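Local coordinates for protein autolysin E (Staphylococcus aureus, PDB 4PI8) that probably cleaves glycosidic bonds of NAG-NAM polymers in bacterial peptidoglycan as an endo-beta-N-acetylglucosaminidase of the lysozyme clan, at residues Y100-S103 with H104-A108; I120-K124 with K125-N129. The protein carries 1 engineered substitution. All coordinates share one frame; numbering follows the deposited sequence.

Contact 1: residues Y100-S103 with H104-A108; sequences YLVS and HALVA. Engineered in segment 104-108: Ala108 (natural residue Glu).
Tyr100 and His104 sit one turn apart on helix 98-108, where both side chains are buried and meet each other. Tyr100 OH and His104 ND1 share a hydrogen bond of 2.7 Å. The hydroxyl reaches the imidazole at its edge, near the ring plane. The tyrosine ring itself is oblique to the imidazole, with the planes at 50°. Both side chains leave the helix with CG anti to the backbone N (chi1 153° in Tyr100, -173° in His104). They therefore run side by side, and the phenol oxygen arrives level with ND1. The same pair is tied through the backbone, His104 N to Tyr100 O at 2.8 Å. The imidazole also has aromatic neighbours: Phe131 and Trp200 meet it edge-to-face. These contacts and the bond to Tyr100 would limit rotation of the ring.

The helix belongs to a lysozyme-clan domain and ends at Ala108. This is the engineered residue of a catalytic mutant, with Glu in the natural sequence. The His104 side chain lies about 7 Å from the bound N-acetylmuramic acid, measured between nearest atoms.

On another side of the helix, Val102 and Leu106 lie alongside each other. Val102 CG1 touches Leu106 CD1 at 3.8 Å. Val102 O accepts Leu106 N at 2.9 Å, and Leu106 CG lies 3.2 Å from that oxygen. The i to i+4 helix bonds continue with Ala105 N to Leu101 O at 3.0 Å and Val107 N to Ser103 O at 3.0 Å. Ser103 OG is buried and hydrogen-bonded to Ile99 O, one turn back. Leu101 points away from the 104-108 segment and packs on Phe87 and Ala90 of helix 84-94.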
loop_
_atom_site.group_PDB
_atom_site.type_symbol
_atom_site.label_atom_id
_atom_site.label_comp_id
_atom_site.label_asym_id
_atom_site.label_seq_id
_atom_site.Cartn_x
_atom_site.Cartn_y
_atom_site.Cartn_z
ATOM N N TYR A 100 -8.488 1.202 4.048
ATOM C CA TYR A 100 -7.127 1.252 3.589
ATOM C C TYR A 100 -6.875 0.120 2.628
ATOM O O TYR A 100 -6.320 0.338 1.537
ATOM C CB TYR A 100 -6.162 1.184 4.796
ATOM C CG TYR A 100 -4.840 0.602 4.393
ATOM C CD1 TYR A 100 -4.006 1.242 3.498
ATOM C CD2 TYR A 100 -4.485 -0.680 4.808
ATOM C CE1 TYR A 100 -2.868 0.638 3.039
ATOM C CE2 TYR A 100 -3.327 -1.293 4.381
ATOM C CZ TYR A 100 -2.566 -0.659 3.442
ATOM O OH TYR A 100 -1.450 -1.316 2.947
ATOM N N LEU A 101 -7.277 -1.107 2.967
ATOM C CA LEU A 101 -6.943 -2.258 2.155
ATOM C C LEU A 101 -7.558 -2.138 0.754
ATOM O O LEU A 101 -6.876 -2.380 -0.271
ATOM C CB LEU A 101 -7.400 -3.550 2.817
ATOM C CG LEU A 101 -6.752 -4.831 2.381
ATOM C CD1 LEU A 101 -5.247 -4.855 2.603
ATOM C CD2 LEU A 101 -7.457 -5.960 3.112
ATOM N N VAL A 102 -8.818 -1.755 0.686
ATOM C CA VAL A 102 -9.503 -1.545 -0.572
ATOM C C VAL A 102 -8.794 -0.466 -1.333
ATOM O O VAL A 102 -8.572 -0.573 -2.552
ATOM C CB VAL A 102 -10.992 -1.196 -0.349
ATOM C CG1 VAL A 102 -11.596 -0.607 -1.616
ATOM C CG2 VAL A 102 -11.755 -2.468 0.135
ATOM N N SER A 103 -8.531 0.693 -0.671
ATOM C CA SER A 103 -7.910 1.814 -1.354
ATOM C C SER A 103 -6.559 1.475 -1.929
ATOM O O SER A 103 -6.220 1.862 -3.062
ATOM C CB SER A 103 -7.844 3.062 -0.431
ATOM O OG SER A 103 -9.141 3.428 0.049
ATOM N N HIS A 104 -5.732 0.778 -1.178
ATOM C CA HIS A 104 -4.440 0.311 -1.638
ATOM C C HIS A 104 -4.632 -0.569 -2.859
ATOM O O HIS A 104 -3.940 -0.370 -3.883
ATOM C CB HIS A 104 -3.720 -0.362 -0.485
ATOM C CG HIS A 104 -2.302 -0.743 -0.768
ATOM N ND1 HIS A 104 -1.461 -1.177 0.213
ATOM C CD2 HIS A 104 -1.608 -0.786 -1.936
ATOM C CE1 HIS A 104 -0.291 -1.442 -0.314
ATOM N NE2 HIS A 104 -0.348 -1.219 -1.612
ATOM N N ALA A 105 -5.506 -1.563 -2.787
ATOM C CA ALA A 105 -5.719 -2.462 -3.939
ATOM C C ALA A 105 -6.158 -1.682 -5.119
ATOM O O ALA A 105 -5.705 -2.030 -6.264
ATOM C CB ALA A 105 -6.731 -3.533 -3.585
ATOM N N LEU A 106 -7.013 -0.688 -4.979
ATOM C CA LEU A 106 -7.485 0.087 -6.137
ATOM C C LEU A 106 -6.333 0.854 -6.771
ATOM O O LEU A 106 -6.217 0.887 -8.010
ATOM C CB LEU A 106 -8.591 1.019 -5.738
ATOM C CG LEU A 106 -9.902 0.355 -5.338
ATOM C CD1 LEU A 106 -10.908 1.345 -4.745
ATOM C CD2 LEU A 106 -10.513 -0.403 -6.544
ATOM N N VAL A 107 -5.478 1.488 -5.993
ATOM C CA VAL A 107 -4.276 2.161 -6.551
ATOM C C VAL A 107 -3.387 1.168 -7.240
ATOM O O VAL A 107 -2.917 1.424 -8.410
ATOM C CB VAL A 107 -3.568 2.943 -5.413
ATOM C CG1 VAL A 107 -2.133 3.424 -5.799
ATOM C CG2 VAL A 107 -4.475 4.086 -4.969
ATOM N N ALA A 108 -3.096 0.048 -6.645
ATOM C CA ALA A 108 -2.150 -0.920 -7.172
ATOM C C ALA A 108 -2.662 -1.674 -8.415
ATOM O O ALA A 108 -1.830 -2.252 -9.117
ATOM C CB ALA A 108 -1.769 -1.908 -6.141
#

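Contact 2: residues I120-K124 with K125-N129; sequences IKDGK and KRYYN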
loop_
_atom_site.group_PDB
_atom_site.type_symbol
_atom_site.label_atom_id
_atom_site.label_comp_id
_atom_site.label_asym_id
_atom_site.label_seq_id
_atom_site.Cartn_x
_atom_site.Cartn_y
_atom_site.Cartn_z
ATOM N N ILE A 120 -0.771 -13.549 -13.768
ATOM C CA ILE A 120 0.350 -14.072 -14.602
ATOM C C ILE A 120 0.292 -15.559 -14.631
ATOM O O ILE A 120 0.268 -16.210 -13.623
ATOM C CB ILE A 120 1.688 -13.595 -14.046
ATOM C CG1 ILE A 120 1.753 -12.104 -14.094
ATOM C CG2 ILE A 120 2.852 -14.259 -14.783
ATOM C CD1 ILE A 120 2.959 -11.560 -13.361
ATOM N N LYS A 121 0.228 -16.120 -15.853
ATOM C CA LYS A 121 0.118 -17.561 -16.027
ATOM C C LYS A 121 1.439 -18.253 -15.756
ATOM O O LYS A 121 2.483 -17.745 -16.154
ATOM C CB LYS A 121 -0.330 -17.876 -17.478
ATOM C CG LYS A 121 -0.622 -19.361 -17.722
ATOM C CD LYS A 121 -1.925 -19.694 -17.000
ATOM C CE LYS A 121 -2.299 -21.162 -16.954
ATOM N NZ LYS A 121 -3.326 -21.519 -17.976
ATOM N N ASP A 122 1.384 -19.401 -15.087
ATOM C CA ASP A 122 2.551 -20.330 -15.004
ATOM C C ASP A 122 2.093 -21.767 -14.936
ATOM O O ASP A 122 1.687 -22.264 -13.856
ATOM C CB ASP A 122 3.371 -20.013 -13.775
ATOM C CG ASP A 122 4.663 -20.836 -13.678
ATOM O OD1 ASP A 122 5.325 -21.122 -14.717
ATOM O OD2 ASP A 122 5.028 -21.161 -12.530
ATOM N N GLY A 123 2.154 -22.443 -16.085
ATOM C CA GLY A 123 1.596 -23.798 -16.202
ATOM C C GLY A 123 0.074 -23.820 -16.054
ATOM O O GLY A 123 -0.619 -23.068 -16.733
ATOM N N LYS A 124 -0.440 -24.686 -15.195
ATOM C CA LYS A 124 -1.883 -24.828 -15.018
ATOM C C LYS A 124 -2.422 -23.714 -14.113
ATOM O O LYS A 124 -3.628 -23.549 -13.971
ATOM C CB LYS A 124 -2.231 -26.177 -14.355
ATOM C CG LYS A 124 -1.713 -27.433 -15.069
ATOM C CD LYS A 124 -2.463 -27.709 -16.376
ATOM C CE LYS A 124 -2.039 -29.076 -16.960
ATOM N NZ LYS A 124 -2.982 -29.593 -17.992
ATOM N N LYS A 125 -1.524 -22.996 -13.437
ATOM C CA LYS A 125 -1.945 -21.956 -12.461
ATOM C C LYS A 125 -1.771 -20.529 -12.971
ATOM O O LYS A 125 -1.022 -20.231 -13.903
ATOM C CB LYS A 125 -1.116 -22.134 -11.198
ATOM C CG LYS A 125 -1.439 -23.406 -10.429
ATOM C CD LYS A 125 -0.428 -23.653 -9.318
ATOM C CE LYS A 125 -0.167 -25.137 -9.085
ATOM N NZ LYS A 125 0.969 -25.325 -8.142
ATOM N N ARG A 126 -2.451 -19.613 -12.298
ATOM C CA ARG A 126 -2.341 -18.176 -12.549
ATOM C C ARG A 126 -2.147 -17.555 -11.198
ATOM O O ARG A 126 -2.788 -17.971 -10.226
ATOM C CB ARG A 126 -3.614 -17.635 -13.197
ATOM C CG ARG A 126 -3.546 -16.230 -13.733
ATOM C CD ARG A 126 -4.670 -16.010 -14.741
ATOM N NE ARG A 126 -4.890 -17.236 -15.488
ATOM C CZ ARG A 126 -4.677 -17.397 -16.792
ATOM N NH1 ARG A 126 -4.246 -16.395 -17.543
ATOM N NH2 ARG A 126 -4.881 -18.590 -17.339
ATOM N N TYR A 127 -1.205 -16.599 -11.134
ATOM C CA TYR A 127 -0.905 -15.882 -9.882
ATOM C C TYR A 127 -1.379 -14.459 -9.976
ATOM O O TYR A 127 -1.334 -13.805 -10.997
ATOM C CB TYR A 127 0.594 -15.948 -9.595
ATOM C CG TYR A 127 1.063 -17.379 -9.412
ATOM C CD1 TYR A 127 0.887 -18.049 -8.232
ATOM C CD2 TYR A 127 1.617 -18.085 -10.471
ATOM C CE1 TYR A 127 1.256 -19.382 -8.078
ATOM C CE2 TYR A 127 2.019 -19.408 -10.321
ATOM C CZ TYR A 127 1.835 -20.051 -9.142
ATOM O OH TYR A 127 2.247 -21.366 -8.957
ATOM N N TYR A 128 -1.882 -13.972 -8.803
ATOM C CA TYR A 128 -2.491 -12.631 -8.675
ATOM C C TYR A 128 -1.744 -11.875 -7.588
ATOM O O TYR A 128 -1.183 -12.450 -6.698
ATOM C CB TYR A 128 -3.984 -12.782 -8.274
ATOM C CG TYR A 128 -4.781 -13.497 -9.366
ATOM C CD1 TYR A 128 -4.820 -14.882 -9.372
ATOM C CD2 TYR A 128 -5.442 -12.790 -10.313
ATOM C CE1 TYR A 128 -5.538 -15.537 -10.380
ATOM C CE2 TYR A 128 -6.163 -13.418 -11.338
ATOM C CZ TYR A 128 -6.172 -14.811 -11.339
ATOM O OH TYR A 128 -6.907 -15.488 -12.326
ATOM N N ASN A 129 -1.751 -10.559 -7.763
ATOM C CA ASN A 129 -1.046 -9.673 -6.784
ATOM C C ASN A 129 -1.732 -8.336 -6.858
ATOM O O ASN A 129 -1.701 -7.651 -7.856
ATOM C CB ASN A 129 0.398 -9.583 -7.242
ATOM C CG ASN A 129 1.293 -8.882 -6.246
ATOM O OD1 ASN A 129 0.890 -8.026 -5.459
ATOM N ND2 ASN A 129 2.515 -9.289 -6.267
#
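Ile120 and Tyr127 are joined by two backbone hydrogen bonds, Ile120 N to Tyr127 O at 2.8 Å and Tyr127 N to Ile120 O at 2.9 Å. Nearer the turn, Asp122 N gives a straight bond to Lys125 O, 2.8 Å long with an N-H...O angle of 174°. The return bond from Lys125 N to Asp122 O is weak, at 3.3 Å. Between these pairs, Lys121 and Arg126 form a non-hydrogen-bonded pair. Arg126 CA makes a CA-H...O contact of 3.4 Å with Ile120 O.

This ladder makes a tight beta hairpin, closed by a type II' turn from Asp122 to Lys125. Gly123 takes the first corner with a positive phi of 66°, a conformation that suits glycine.

The face of Ile120, Asp122, Lys125 and Tyr127 carries the ring packing. Tyr127 CG is anti to the carbonyl carbon (chi1 -62°), and the ring edge meets Asp122 CB in plane, 3.8 Å from CE2. Ile120, Asp122 and Tyr127 rest on Val141 of helix 138-143. Tyr127 OH is hydrogen-bonded to Gln152.

Among charged groups, Asp122 OD2 lies close to Glu149 OE2, a like charge. On the other face, Lys121 CD lies over the Arg126 guanidinium. This detail is doubtful: Arg126 has two conformers, and Lys121 CE is modelled too close to Gly123 O.

Overall arrangement
The two contacts follow each other along the chain, contact 1 first, and both belong to the glucosaminidase region of the chain. Helix 98-108 and strand 120-122 are consecutive secondary-structure elements. The centres of the contacts are 21 Å apart, and their nearest atoms are about 6 Å apart without touching. The centre of contact 1 lies about 7 Å from the centre of the chain, in the buried part of the domain. Contact 2 is a hairpin about 22 Å from that centre. Phe131 links the two: it packs on helix 98-108, and Phe131 N gives a weak hydrogen bond to Asn129 OD1, at the end of the hairpin segment. Contact 1 is nearer the bound muramic acid.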